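Local coordinates for glycosyl hydrolase, family 31/fibronectin type III domain protein (Clostridium perfringens, PDB 4LQR) that probably binds carbohydrate through a calcium-containing F5/8 type C (discoidin-like) beta-sandwich module attached to a family 31 glycoside hydrolase, at residues A[24-29]-A[68-73]; A[52-57]-A[155-160]; A[74-79]-A[162-167]; A[60-65]-A[146-151]. All blocks are in the same frame, centred on the assembly; numbering follows the deposited sequence.

The four contacts sample both sheets of an antiparallel beta sandwich. Contact 1 (strands 26-31 and 64-70) and contact 4 (64-70 and 140-148) belong to the five-stranded sheet; contact 2 (52-53 and 158-166) and contact 3 (158-166 and 73-82) to the four-stranded one. Contacts 1 and 3 pack across the sandwich, centres about 11 Å apart. Contacts 2 and 4, centres about 7 Å apart, also link the sheets, through the bond of Thr148 OG1 with Tyr156 O; the centres of contacts 1 and 4 are about 24 Å apart. In sequence, contact 1 closes before contact 3 opens, and contact 4 falls within the span bridged by contact 2. Calcium is bound at contacts 1 and 2.

Contact 1. Residues A[24-29]-A[68-73]; sequences SKLEAI and IKLDKA. With CA (calcium ion), chain C.
The edge of the five-stranded sheet of this F5/8 type C beta sandwich is formed here, where outer strand 26-31 runs antiparallel to strand 64-70. Glu27 and Lys69 make the hydrogen-bonded pair: Glu27 N donates to Lys69 O at 2.9 Å, and Lys69 N returns a bond to Glu27 O at 2.7 Å. Both are nearly straight, with N-H...O angles of 167° and 170°. On one face of the sheet the extended side chains of Glu27 and Lys69 run side by side in one direction; Glu27 OE1 meets the aliphatic Lys69 CD at 4.0 Å. Ile29 CG2 meets Lys69 CB from a direction at about a right angle to the lysine chain.

The other face, carrying Leu26, Ala28, Ile68 and Leu70, looks into the sandwich, where Phe164 of strand 158-166 packs on Leu26, Ile68 and Leu70. Ile68 divides its branches: CG2, anti to the backbone N, touches Leu26 CB at 3.8 Å, while CD1 bends over to Ala28 CB at 3.9 Å. In one of the two modelled conformers of Leu26, Leu70 CD2 lies against Leu26 CG, the two leucines pointing the same way.

The backbone O of Leu26 binds a calcium ion at 2.3 Å; three waters and the carbonyl oxygens of Ser23 and Val44 are further ligands. Where strand 64-70 gives out at the corner, the Asp71 carboxylate lies against the methylenes of Lys25, with OD1 at 3.4 Å from Lys25 CB. Its OD1 is hydrogen-bonded to Tyr74 OH, whereas Lys25 NZ stays beyond salt-bridge distance of OD2.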
loop_
_atom_site.group_PDB
_atom_site.type_symbol
_atom_site.label_atom_id
_atom_site.label_comp_id
_atom_site.label_asym_id
_atom_site.label_seq_id
_atom_site.Cartn_x
_atom_site.Cartn_y
_atom_site.Cartn_z
ATOM N N SER A 24 8.479 -11.989 3.472
ATOM C CA SER A 24 9.925 -11.963 3.248
ATOM C C SER A 24 10.291 -11.866 1.746
ATOM O O SER A 24 11.436 -11.547 1.459
ATOM C CB SER A 24 10.597 -13.271 3.801
ATOM O OG SER A 24 10.073 -14.411 3.171
ATOM N N LYS A 25 9.310 -12.164 0.897
ATOM C CA LYS A 25 9.468 -12.010 -0.559
ATOM C C LYS A 25 9.278 -10.590 -1.039
ATOM O O LYS A 25 9.479 -10.318 -2.243
ATOM C CB LYS A 25 8.556 -12.931 -1.327
ATOM C CG LYS A 25 9.057 -14.414 -1.007
ATOM C CD LYS A 25 8.016 -15.310 -1.371
ATOM C CE LYS A 25 8.416 -16.748 -0.934
ATOM N NZ LYS A 25 9.737 -17.359 -1.361
ATOM N N LEU A 26 8.950 -9.686 -0.095
ATOM C CA LEU A 26 8.638 -8.273 -0.470
ATOM C C LEU A 26 9.637 -7.381 0.175
ATOM O O LEU A 26 9.774 -7.372 1.422
ATOM C CB LEU A 26 7.264 -7.920 0.074
ATOM C CG LEU A 26 6.041 -8.393 -0.715
ATOM C CD1 LEU A 26 6.094 -9.925 -0.914
ATOM C CD2 LEU A 26 4.795 -7.945 0.054
ATOM N N GLU A 27 10.358 -6.610 -0.648
ATOM C CA GLU A 27 11.367 -5.655 -0.135
ATOM C C GLU A 27 10.897 -4.265 -0.495
ATOM O O GLU A 27 10.732 -3.923 -1.661
ATOM C CB GLU A 27 12.760 -5.928 -0.739
ATOM C CG GLU A 27 13.816 -4.991 -0.219
ATOM C CD GLU A 27 15.126 -5.104 -0.963
ATOM O OE1 GLU A 27 15.262 -5.894 -1.925
ATOM O OE2 GLU A 27 16.006 -4.249 -0.651
ATOM N N ALA A 28 10.731 -3.394 0.508
ATOM C CA ALA A 28 10.435 -1.974 0.198
ATOM C C ALA A 28 11.751 -1.276 -0.166
ATOM O O ALA A 28 12.656 -1.120 0.681
ATOM C CB ALA A 28 9.818 -1.276 1.407
ATOM N N ILE A 29 11.865 -0.873 -1.425
ATOM C CA ILE A 29 13.151 -0.338 -1.898
ATOM C C ILE A 29 13.094 1.176 -2.056
ATOM O O ILE A 29 14.160 1.805 -2.240
ATOM C CB ILE A 29 13.525 -0.924 -3.283
ATOM C CG1 ILE A 29 12.442 -0.691 -4.343
ATOM C CG2 ILE A 29 13.814 -2.412 -3.179
ATOM C CD1 ILE A 29 12.940 -0.839 -5.768
ATOM N N ILE A 68 7.714 -1.534 -3.857
ATOM C CA ILE A 68 8.054 -2.857 -3.358
ATOM C C ILE A 68 8.662 -3.724 -4.487
ATOM O O ILE A 68 8.119 -3.782 -5.608
ATOM C CB ILE A 68 6.741 -3.569 -2.921
ATOM C CG1 ILE A 68 5.908 -2.692 -1.944
ATOM C CG2 ILE A 68 7.019 -4.973 -2.341
ATOM C CD1 ILE A 68 6.730 -2.211 -0.730
ATOM N N LYS A 69 9.804 -4.352 -4.188
ATOM C CA LYS A 69 10.460 -5.330 -5.103
ATOM C C LYS A 69 10.121 -6.726 -4.652
ATOM O O LYS A 69 10.298 -7.038 -3.467
ATOM C CB LYS A 69 11.950 -5.141 -5.015
ATOM C CG LYS A 69 12.677 -6.175 -5.938
ATOM C CD LYS A 69 14.178 -5.984 -5.794
ATOM C CE LYS A 69 14.814 -7.066 -6.675
ATOM N NZ LYS A 69 16.339 -6.946 -6.665
ATOM N N LEU A 70 9.642 -7.556 -5.545
ATOM C CA LEU A 70 9.386 -8.994 -5.170
ATOM C C LEU A 70 10.615 -9.830 -5.511
ATOM O O LEU A 70 11.528 -9.343 -6.153
ATOM C CB LEU A 70 8.232 -9.510 -6.050
ATOM C CG LEU A 70 6.939 -8.645 -5.876
ATOM C CD1 LEU A 70 5.831 -9.288 -6.687
ATOM C CD2 LEU A 70 6.488 -8.486 -4.460
ATOM N N ASP A 71 10.656 -11.074 -5.047
ATOM C CA ASP A 71 11.871 -11.853 -5.249
ATOM C C ASP A 71 12.085 -12.352 -6.703
ATOM O O ASP A 71 13.200 -12.758 -7.012
ATOM C CB ASP A 71 11.826 -13.032 -4.243
ATOM C CG ASP A 71 10.674 -13.972 -4.544
ATOM O OD1 ASP A 71 9.508 -13.612 -4.534
ATOM O OD2 ASP A 71 10.909 -15.247 -4.702
ATOM N N LYS A 72 11.027 -12.283 -7.492
ATOM C CA LYS A 72 11.045 -12.700 -8.930
ATOM C C LYS A 72 9.808 -12.074 -9.531
ATOM O O LYS A 72 9.020 -11.451 -8.808
ATOM C CB LYS A 72 11.015 -14.242 -9.159
ATOM C CG LYS A 72 9.808 -14.898 -8.483
ATOM C CD LYS A 72 9.807 -16.376 -8.870
ATOM C CE LYS A 72 8.547 -16.913 -8.256
ATOM N NZ LYS A 72 8.422 -18.372 -8.529
ATOM N N ALA A 73 9.691 -12.199 -10.846
ATOM C CA ALA A 73 8.377 -11.786 -11.421
ATOM C C ALA A 73 7.263 -12.731 -11.026
ATOM O O ALA A 73 7.466 -13.975 -10.932
ATOM C CB ALA A 73 8.458 -11.822 -12.963
HETATM CA CA CA C . 9.273 -7.998 3.624
HETATM O O HOH W 1 11.638 -8.585 3.651
HETATM O O HOH W 2 9.927 -5.863 4.895
HETATM O O HOH W 3 9.348 -9.371 5.628
#

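Contact 2. Residues A[52-57]-A[155-160]. With CA (calcium ion), chain B.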
loop_
_atom_site.group_PDB
_atom_site.type_symbol
_atom_site.label_atom_id
_atom_site.label_comp_id
_atom_site.label_asym_id
_atom_site.label_seq_id
_atom_site.Cartn_x
_atom_site.Cartn_y
_atom_site.Cartn_z
ATOM N N TRP A 52 4.578 1.609 7.837
ATOM C CA TRP A 52 5.283 2.751 7.156
ATOM C C TRP A 52 4.422 3.964 7.362
ATOM O O TRP A 52 3.180 3.917 7.275
ATOM C CB TRP A 52 5.367 2.444 5.644
ATOM C CG TRP A 52 5.790 3.691 4.842
ATOM C CD1 TRP A 52 6.899 4.480 5.042
ATOM C CD2 TRP A 52 5.083 4.246 3.718
ATOM N NE1 TRP A 52 6.884 5.566 4.103
ATOM C CE2 TRP A 52 5.747 5.427 3.342
ATOM C CE3 TRP A 52 3.840 3.939 3.116
ATOM C CZ2 TRP A 52 5.303 6.227 2.295
ATOM C CZ3 TRP A 52 3.420 4.717 2.020
ATOM C CH2 TRP A 52 4.156 5.831 1.604
ATOM N N HIS A 53 5.095 5.102 7.633
ATOM C CA HIS A 53 4.391 6.396 7.700
ATOM C C HIS A 53 5.257 7.390 7.015
ATOM O O HIS A 53 6.445 7.486 7.284
ATOM C CB HIS A 53 4.189 6.833 9.186
ATOM C CG HIS A 53 3.159 7.879 9.407
ATOM N ND1 HIS A 53 3.264 9.164 8.927
ATOM C CD2 HIS A 53 2.034 7.862 10.191
ATOM C CE1 HIS A 53 2.252 9.898 9.393
ATOM N NE2 HIS A 53 1.460 9.109 10.127
ATOM N N SER A 54 4.656 8.162 6.090
ATOM C CA SER A 54 5.469 9.195 5.392
ATOM C C SER A 54 5.652 10.394 6.328
ATOM O O SER A 54 5.067 10.472 7.397
ATOM C CB SER A 54 4.804 9.584 4.049
ATOM O OG SER A 54 3.591 10.306 4.232
ATOM N N ALA A 55 6.568 11.296 5.936
ATOM C CA ALA A 55 6.923 12.433 6.831
ATOM C C ALA A 55 5.785 13.476 6.936
ATOM O O ALA A 55 4.913 13.591 6.081
ATOM C CB ALA A 55 8.206 13.075 6.360
ATOM N N TYR A 56 5.822 14.229 8.055
ATOM C CA TYR A 56 4.676 15.110 8.331
ATOM C C TYR A 56 5.145 16.511 8.761
ATOM O O TYR A 56 4.461 17.168 9.547
ATOM C CB TYR A 56 3.707 14.486 9.348
ATOM C CG TYR A 56 4.386 13.917 10.598
ATOM C CD1 TYR A 56 4.765 14.741 11.647
ATOM C CD2 TYR A 56 4.612 12.577 10.684
ATOM C CE1 TYR A 56 5.414 14.196 12.749
ATOM C CE2 TYR A 56 5.214 11.994 11.769
ATOM C CZ TYR A 56 5.601 12.800 12.834
ATOM O OH TYR A 56 6.183 12.199 13.954
ATOM N N GLN A 57 6.270 16.950 8.205
ATOM C CA GLN A 57 6.788 18.320 8.397
ATOM C C GLN A 57 6.109 19.303 7.456
ATOM O O GLN A 57 5.247 18.932 6.694
ATOM C CB GLN A 57 8.337 18.343 8.343
ATOM C CG GLN A 57 8.964 17.392 9.379
ATOM C CD GLN A 57 8.440 17.555 10.804
ATOM O OE1 GLN A 57 8.547 18.657 11.359
ATOM N NE2 GLN A 57 7.836 16.542 11.392
ATOM N N LYS A 155 -2.041 14.831 3.593
ATOM C CA LYS A 155 -0.677 15.300 3.845
ATOM C C LYS A 155 0.330 14.165 3.976
ATOM O O LYS A 155 1.442 14.224 3.415
ATOM C CB LYS A 155 -0.624 16.137 5.160
ATOM C CG LYS A 155 0.738 16.723 5.389
ATOM C CD LYS A 155 0.729 17.694 6.608
ATOM C CE LYS A 155 2.134 18.225 6.799
ATOM N NZ LYS A 155 2.489 19.289 5.803
ATOM N N TYR A 156 -0.108 13.116 4.665
ATOM C CA TYR A 156 0.798 11.992 4.877
ATOM C C TYR A 156 0.013 10.710 4.715
ATOM O O TYR A 156 -1.217 10.629 4.857
ATOM C CB TYR A 156 1.478 12.041 6.303
ATOM C CG TYR A 156 0.567 12.472 7.395
ATOM C CD1 TYR A 156 -0.400 11.568 7.903
ATOM C CD2 TYR A 156 0.579 13.781 7.884
ATOM C CE1 TYR A 156 -1.285 11.958 8.911
ATOM C CE2 TYR A 156 -0.294 14.151 8.921
ATOM C CZ TYR A 156 -1.241 13.251 9.388
ATOM O OH TYR A 156 -2.085 13.697 10.434
ATOM N N ALA A 157 0.756 9.642 4.437
ATOM C CA ALA A 157 0.164 8.269 4.286
ATOM C C ALA A 157 0.834 7.319 5.241
ATOM O O ALA A 157 2.017 7.443 5.594
ATOM C CB ALA A 157 0.330 7.786 2.844
ATOM N N SER A 158 0.077 6.289 5.580
ATOM C CA SER A 158 0.629 5.166 6.339
ATOM C C SER A 158 0.099 3.898 5.759
ATOM O O SER A 158 -0.900 3.919 5.019
ATOM C CB SER A 158 0.348 5.274 7.896
ATOM O OG SER A 158 -1.094 5.312 8.110
ATOM N N ALA A 159 0.773 2.772 6.120
ATOM C CA ALA A 159 0.251 1.448 5.732
ATOM C C ALA A 159 0.791 0.479 6.772
ATOM O O ALA A 159 2.022 0.434 6.947
ATOM C CB ALA A 159 0.751 1.028 4.331
ATOM N N ALA A 160 -0.094 -0.378 7.322
ATOM C CA ALA A 160 0.391 -1.401 8.249
ATOM C C ALA A 160 0.933 -2.605 7.466
ATOM O O ALA A 160 1.944 -3.153 7.839
ATOM C CB ALA A 160 -0.714 -1.831 9.222
HETATM CA CA CA B . 3.840 -3.997 9.016
HETATM O O HOH W 4 3.973 12.972 3.659
#
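Lys155 reaches Gln57 with its bent chain end, NZ donating to Gln57 O at 2.9 Å from 28° outside the carbonyl plane; Asp60 O is a second acceptor. Lys155 O takes a bond from a bridging water that accepts from Ser54 OG and donates to Ala55 O as well. Tyr156 presents its ring obliquely to His53, planes 33° apart, with His53 CE1 at 3.5 Å from Tyr156 CD1, and Tyr56 CB touches its CD2. The His53 ring is held by ND1 donating in its own plane to a lone pair of Ser54 O.

Ala157 is gripped twice by Ser54: its O accepts from Ser54 N at 2.8 Å, and its N donates to Ser54 OG at 2.9 Å. With chi1 at 69°, OG is swung to face that N-H. Ser158 packs CB near His53 CD2, its OG bonding Asn89 O. Ala159 N donates to Trp52 O at 2.9 Å, Ala159 O accepts from Trp52 N, and its CB sits at the indole edge. Ala160 O binds a calcium ion at 2.4 Å, alongside Asn42, Asp45, Asp47, Thr50 and Glu161. The pattern is a short beta-sandwich edge strand paired antiparallel with strand 158-166, at the end where both meet a calcium site.

Contact 3. Residues A[74-79]-A[162-167]; sequences YDLNQI and LVFYGK
Gln78 lays its extended side chain along the ring of Tyr165, both pointing the same way. Its CG comes within 3.7 Å of Tyr165 CD1, its CD sits over a face of the ring, and the amide plane is inclined 35° to it. With CG anti to the backbone N (chi1 179°), the chain is carried straight out along the tyrosine. The pair is anchored at both ends: Tyr165 N donates to Gln78 O at 2.9 Å, and Asp80 receives both polar tips, OD1 from Gln78 NE2 and OD2 bonded with Tyr165 OH.

The other face of the sheet, with Leu76, Ile79 and Phe164, belongs to the sandwich core. Ile79 CG2 stands 3.8 Å from the centroid of the Phe164 ring and only 7° off its normal, a CH-pi contact over the face, while Leu76 CD2 approaches the same ring at its edge. These residues lie where strand 73-82 runs antiparallel to strand 158-166 inside the four-stranded sheet, and Leu70, Ile68 and Leu141 of the five-stranded sheet meet them across the sandwich.

Toward the chain's C-terminus the register slips. Asn77 and Gln78 both lie opposite Tyr165, two residues facing one as in a beta bulge, and Asn77 N bonds Tyr165 O at 3.2 Å. Beyond it Gly166 faces Leu76, their CA atoms 4.1 Å apart, and Gly166 CA lies 3.0 Å from Asp75 O. Asp75 N donates to Lys167 O at 2.8 Å, and Lys167 N returns a bent bond to Asp75 O at 3.0 Å. Asp75 O also accepts from a water. The Lys167 side chain makes a cation-pi contact with Phe19.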
loop_
_atom_site.group_PDB
_atom_site.type_symbol
_atom_site.label_atom_id
_atom_site.label_comp_id
_atom_site.label_asym_id
_atom_site.label_seq_id
_atom_site.Cartn_x
_atom_site.Cartn_y
_atom_site.Cartn_z
ATOM N N TYR A 74 6.090 -12.137 -10.841
ATOM C CA TYR A 74 4.871 -12.899 -10.662
ATOM C C TYR A 74 3.812 -12.406 -11.558
ATOM O O TYR A 74 3.754 -11.202 -11.876
ATOM C CB TYR A 74 4.322 -12.720 -9.214
ATOM C CG TYR A 74 5.184 -13.379 -8.101
ATOM C CD1 TYR A 74 6.310 -12.705 -7.573
ATOM C CD2 TYR A 74 4.850 -14.639 -7.617
ATOM C CE1 TYR A 74 7.092 -13.292 -6.585
ATOM C CE2 TYR A 74 5.613 -15.254 -6.603
ATOM C CZ TYR A 74 6.750 -14.560 -6.103
ATOM O OH TYR A 74 7.540 -15.107 -5.112
ATOM N N ASP A 75 2.841 -13.292 -11.809
ATOM C CA ASP A 75 1.583 -12.753 -12.406
ATOM C C ASP A 75 0.698 -12.273 -11.208
ATOM O O ASP A 75 0.140 -13.092 -10.452
ATOM C CB ASP A 75 0.874 -13.904 -13.045
ATOM C CG ASP A 75 1.453 -14.217 -14.411
ATOM O OD1 ASP A 75 2.174 -13.376 -15.039
ATOM O OD2 ASP A 75 0.990 -15.268 -14.943
ATOM N N LEU A 76 0.640 -10.973 -11.021
ATOM C CA LEU A 76 -0.015 -10.340 -9.863
ATOM C C LEU A 76 -1.468 -9.967 -10.274
ATOM O O LEU A 76 -1.661 -9.425 -11.390
ATOM C CB LEU A 76 0.697 -9.020 -9.543
ATOM C CG LEU A 76 2.062 -9.187 -8.897
ATOM C CD1 LEU A 76 2.541 -7.746 -8.607
ATOM C CD2 LEU A 76 2.082 -10.032 -7.603
ATOM N N ASN A 77 -2.432 -10.151 -9.321
ATOM C CA ASN A 77 -3.744 -9.608 -9.605
ATOM C C ASN A 77 -4.434 -9.004 -8.442
ATOM O O ASN A 77 -5.627 -8.651 -8.566
ATOM C CB ASN A 77 -4.636 -10.711 -10.236
ATOM C CG ASN A 77 -4.955 -11.851 -9.281
ATOM O OD1 ASN A 77 -4.501 -11.942 -8.168
ATOM N ND2 ASN A 77 -5.753 -12.850 -9.798
ATOM N N GLN A 78 -3.734 -8.828 -7.332
ATOM C CA GLN A 78 -4.405 -8.205 -6.197
ATOM C C GLN A 78 -3.312 -7.816 -5.211
ATOM O O GLN A 78 -2.312 -8.551 -5.025
ATOM C CB GLN A 78 -5.363 -9.217 -5.523
ATOM C CG GLN A 78 -6.101 -8.612 -4.282
ATOM C CD GLN A 78 -7.153 -9.625 -3.754
ATOM O OE1 GLN A 78 -7.637 -10.450 -4.562
ATOM N NE2 GLN A 78 -7.512 -9.532 -2.480
ATOM N N ILE A 79 -3.569 -6.708 -4.505
ATOM C CA ILE A 79 -2.883 -6.452 -3.186
ATOM C C ILE A 79 -3.956 -6.087 -2.210
ATOM O O ILE A 79 -5.037 -5.573 -2.632
ATOM C CB ILE A 79 -1.773 -5.345 -3.234
ATOM C CG1 ILE A 79 -2.409 -4.005 -3.515
ATOM C CG2 ILE A 79 -0.709 -5.724 -4.315
ATOM C CD1 ILE A 79 -1.413 -2.877 -3.304
ATOM N N LEU A 162 0.951 -4.364 3.168
ATOM C CA LEU A 162 0.525 -4.530 1.770
ATOM C C LEU A 162 0.711 -6.003 1.489
ATOM O O LEU A 162 1.833 -6.515 1.500
ATOM C CB LEU A 162 1.341 -3.662 0.786
ATOM C CG LEU A 162 1.342 -2.179 1.059
ATOM C CD1 LEU A 162 2.284 -1.543 0.052
ATOM C CD2 LEU A 162 -0.064 -1.607 0.905
ATOM N N VAL A 163 -0.412 -6.701 1.306
ATOM C CA VAL A 163 -0.305 -8.199 1.051
ATOM C C VAL A 163 -0.449 -8.419 -0.440
ATOM O O VAL A 163 -1.340 -7.832 -1.055
ATOM C CB VAL A 163 -1.495 -8.889 1.746
ATOM C CG1 VAL A 163 -1.471 -10.428 1.489
ATOM C CG2 VAL A 163 -1.411 -8.689 3.270
ATOM N N PHE A 164 0.423 -9.208 -1.016
ATOM C CA PHE A 164 0.427 -9.359 -2.498
ATOM C C PHE A 164 -0.044 -10.762 -2.861
ATOM O O PHE A 164 0.239 -11.753 -2.124
ATOM C CB PHE A 164 1.878 -9.300 -2.981
ATOM C CG PHE A 164 2.384 -7.851 -3.142
ATOM C CD1 PHE A 164 2.489 -6.995 -2.022
ATOM C CD2 PHE A 164 2.859 -7.420 -4.409
ATOM C CE1 PHE A 164 2.941 -5.667 -2.184
ATOM C CE2 PHE A 164 3.300 -6.086 -4.545
ATOM C CZ PHE A 164 3.402 -5.215 -3.439
ATOM N N TYR A 165 -0.791 -10.837 -3.970
ATOM C CA TYR A 165 -1.317 -12.149 -4.469
ATOM C C TYR A 165 -0.794 -12.310 -5.889
ATOM O O TYR A 165 -1.072 -11.489 -6.771
ATOM C CB TYR A 165 -2.861 -12.134 -4.494
ATOM C CG TYR A 165 -3.466 -12.026 -3.112
ATOM C CD1 TYR A 165 -3.601 -10.740 -2.534
ATOM C CD2 TYR A 165 -3.876 -13.142 -2.424
ATOM C CE1 TYR A 165 -4.121 -10.600 -1.276
ATOM C CE2 TYR A 165 -4.421 -12.992 -1.149
ATOM C CZ TYR A 165 -4.517 -11.740 -0.624
ATOM O OH TYR A 165 -5.131 -11.636 0.635
ATOM N N GLY A 166 -0.129 -13.421 -6.106
ATOM C CA GLY A 166 0.220 -13.724 -7.553
ATOM C C GLY A 166 0.711 -15.148 -7.614
ATOM O O GLY A 166 0.755 -15.904 -6.616
ATOM N N LYS A 167 1.043 -15.480 -8.847
ATOM C CA LYS A 167 1.411 -16.868 -9.177
ATOM C C LYS A 167 2.710 -16.835 -9.966
ATOM O O LYS A 167 3.021 -15.861 -10.667
ATOM C CB LYS A 167 0.349 -17.449 -10.108
ATOM C CG LYS A 167 -1.089 -17.444 -9.623
ATOM C CD LYS A 167 -1.853 -18.624 -10.243
ATOM C CE LYS A 167 -3.293 -18.188 -10.530
ATOM N NZ LYS A 167 -3.596 -17.011 -9.666
HETATM O O HOH W 5 -2.433 -13.809 -10.086
#

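Contact 4. Residues A[60-65]-A[146-151]; sequences DKLPVS and LKTLGD
Leu62 and Thr148 meet tip to tip, and one methyl does most of the touching: Leu62 CD1 lies 3.4 Å from Thr148 OG1 and 3.7 Å from Thr148 CG2. The same methyl reaches the backbone just before the threonine, 3.6 Å from Leu146 O and 3.7 Å from Lys147 CA, so it sits in the angle where the chain turns a corner at 146 and 147. A second, looser touch joins Pro63 CB to Leu146 CD2 at 4.1 Å. The contact is therefore small and made by dispersion, about 200 Å² of surface being buried with both sides summed.

The next shell fixes these groups. Thr148 OG1, placed between the backbone N and the carbonyl carbon (chi1 59°), is hydrogen-bonded to Tyr156 O, which holds its rotation and leaves CG2 beside the leucine. Asn154 OD1 accepts from Thr148 N. On the other side the peptide bond before Pro63 is cis, which bends the chain sharply between Leu62 and the start of strand 64-70.

Farther out, Val64 is bonded through its backbone to Ala145, and its side chain packs on Ala157 and Ser54. Leu146 and Lys147 both face Glu94 of the neighbouring strand 92-100. That double pairing is a classic beta bulge, at the end of strand 140-148 where the five-stranded sheet of the sandwich gives way to a loop.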
loop_
_atom_site.group_PDB
_atom_site.type_symbol
_atom_site.label_atom_id
_atom_site.label_comp_id
_atom_site.label_asym_id
_atom_site.label_seq_id
_atom_site.Cartn_x
_atom_site.Cartn_y
_atom_site.Cartn_z
ATOM N N ASP A 60 6.065 18.672 3.763
ATOM C CA ASP A 60 5.577 17.335 3.323
ATOM C C ASP A 60 4.165 17.387 2.875
ATOM O O ASP A 60 3.335 18.181 3.381
ATOM C CB ASP A 60 5.720 16.365 4.489
ATOM C CG ASP A 60 7.129 16.068 4.754
ATOM O OD1 ASP A 60 7.744 15.588 3.791
ATOM O OD2 ASP A 60 7.676 16.278 5.848
ATOM N N LYS A 61 3.805 16.532 1.913
ATOM C CA LYS A 61 2.512 16.623 1.245
ATOM C C LYS A 61 2.281 15.335 0.454
ATOM O O LYS A 61 3.196 14.552 0.346
ATOM C CB LYS A 61 2.487 17.817 0.266
ATOM C CG LYS A 61 1.144 17.945 -0.379
ATOM C CD LYS A 61 0.019 17.565 0.589
ATOM C CE LYS A 61 -1.247 17.278 -0.054
ATOM N NZ LYS A 61 -1.548 17.103 -1.484
ATOM N N LEU A 62 1.056 15.160 -0.015
ATOM C CA LEU A 62 0.746 14.140 -1.017
ATOM C C LEU A 62 1.019 14.705 -2.405
ATOM O O LEU A 62 0.990 15.933 -2.613
ATOM C CB LEU A 62 -0.693 13.695 -0.929
ATOM C CG LEU A 62 -1.124 13.077 0.419
ATOM C CD1 LEU A 62 -2.552 12.570 0.363
ATOM C CD2 LEU A 62 -0.091 11.955 0.855
ATOM N N PRO A 63 1.216 13.848 -3.388
ATOM C CA PRO A 63 1.254 12.352 -3.241
ATOM C C PRO A 63 2.551 11.851 -2.650
ATOM O O PRO A 63 3.571 12.531 -2.648
ATOM C CB PRO A 63 1.103 11.840 -4.686
ATOM C CG PRO A 63 1.735 12.970 -5.535
ATOM C CD PRO A 63 1.405 14.290 -4.783
ATOM N N VAL A 64 2.462 10.658 -2.048
ATOM C CA VAL A 64 3.682 9.939 -1.649
ATOM C C VAL A 64 3.538 8.519 -2.184
ATOM O O VAL A 64 2.402 8.026 -2.363
ATOM C CB VAL A 64 3.931 9.845 -0.087
ATOM C CG1 VAL A 64 4.275 11.258 0.439
ATOM C CG2 VAL A 64 2.724 9.277 0.638
ATOM N N SER A 65 4.689 7.908 -2.466
ATOM C CA SER A 65 4.711 6.526 -3.025
ATOM C C SER A 65 5.603 5.644 -2.206
ATOM O O SER A 65 6.574 6.119 -1.600
ATOM C CB SER A 65 5.255 6.552 -4.460
ATOM O OG SER A 65 4.479 7.375 -5.334
ATOM N N LEU A 146 -2.823 9.122 -3.040
ATOM C CA LEU A 146 -3.287 10.361 -3.702
ATOM C C LEU A 146 -4.138 11.200 -2.761
ATOM O O LEU A 146 -4.106 12.450 -2.868
ATOM C CB LEU A 146 -4.080 10.044 -4.978
ATOM C CG LEU A 146 -3.304 9.299 -6.057
ATOM C CD1 LEU A 146 -4.336 8.835 -7.133
ATOM C CD2 LEU A 146 -2.154 10.132 -6.564
ATOM N N LYS A 147 -4.903 10.515 -1.896
ATOM C CA LYS A 147 -5.723 11.188 -0.844
ATOM C C LYS A 147 -5.619 10.356 0.398
ATOM O O LYS A 147 -5.592 9.113 0.296
ATOM C CB LYS A 147 -7.179 11.320 -1.239
ATOM C CG LYS A 147 -7.400 12.240 -2.465
ATOM C CD LYS A 147 -8.912 12.371 -2.709
ATOM C CE LYS A 147 -9.302 13.120 -3.993
ATOM N NZ LYS A 147 -8.606 14.414 -3.908
ATOM N N THR A 148 -5.556 11.006 1.557
ATOM C CA THR A 148 -5.510 10.301 2.829
ATOM C C THR A 148 -6.230 11.077 3.929
ATOM O O THR A 148 -6.537 12.287 3.830
ATOM C CB THR A 148 -4.028 10.173 3.367
ATOM O OG1 THR A 148 -3.486 11.520 3.513
ATOM C CG2 THR A 148 -3.098 9.455 2.294
ATOM N N LEU A 149 -6.464 10.344 5.025
ATOM C CA LEU A 149 -7.077 10.941 6.219
ATOM C C LEU A 149 -5.971 11.159 7.255
ATOM O O LEU A 149 -4.873 10.502 7.269
ATOM C CB LEU A 149 -8.112 9.945 6.783
ATOM C CG LEU A 149 -9.308 9.703 5.807
ATOM C CD1 LEU A 149 -9.978 8.409 6.256
ATOM C CD2 LEU A 149 -10.271 10.880 5.620
ATOM N N GLY A 150 -6.246 12.123 8.125
ATOM C CA GLY A 150 -5.366 12.268 9.308
ATOM C C GLY A 150 -5.834 13.511 10.058
ATOM O O GLY A 150 -6.736 14.221 9.625
ATOM N N ASP A 151 -5.189 13.681 11.176
ATOM C CA ASP A 151 -5.445 14.954 11.982
ATOM C C ASP A 151 -5.186 16.169 11.105
ATOM O O ASP A 151 -5.842 17.203 11.278
ATOM C CB ASP A 151 -4.572 14.947 13.223
ATOM C CG ASP A 151 -5.110 13.917 14.292
ATOM O OD1 ASP A 151 -6.201 13.428 14.046
ATOM O OD2 ASP A 151 -4.329 13.567 15.129
#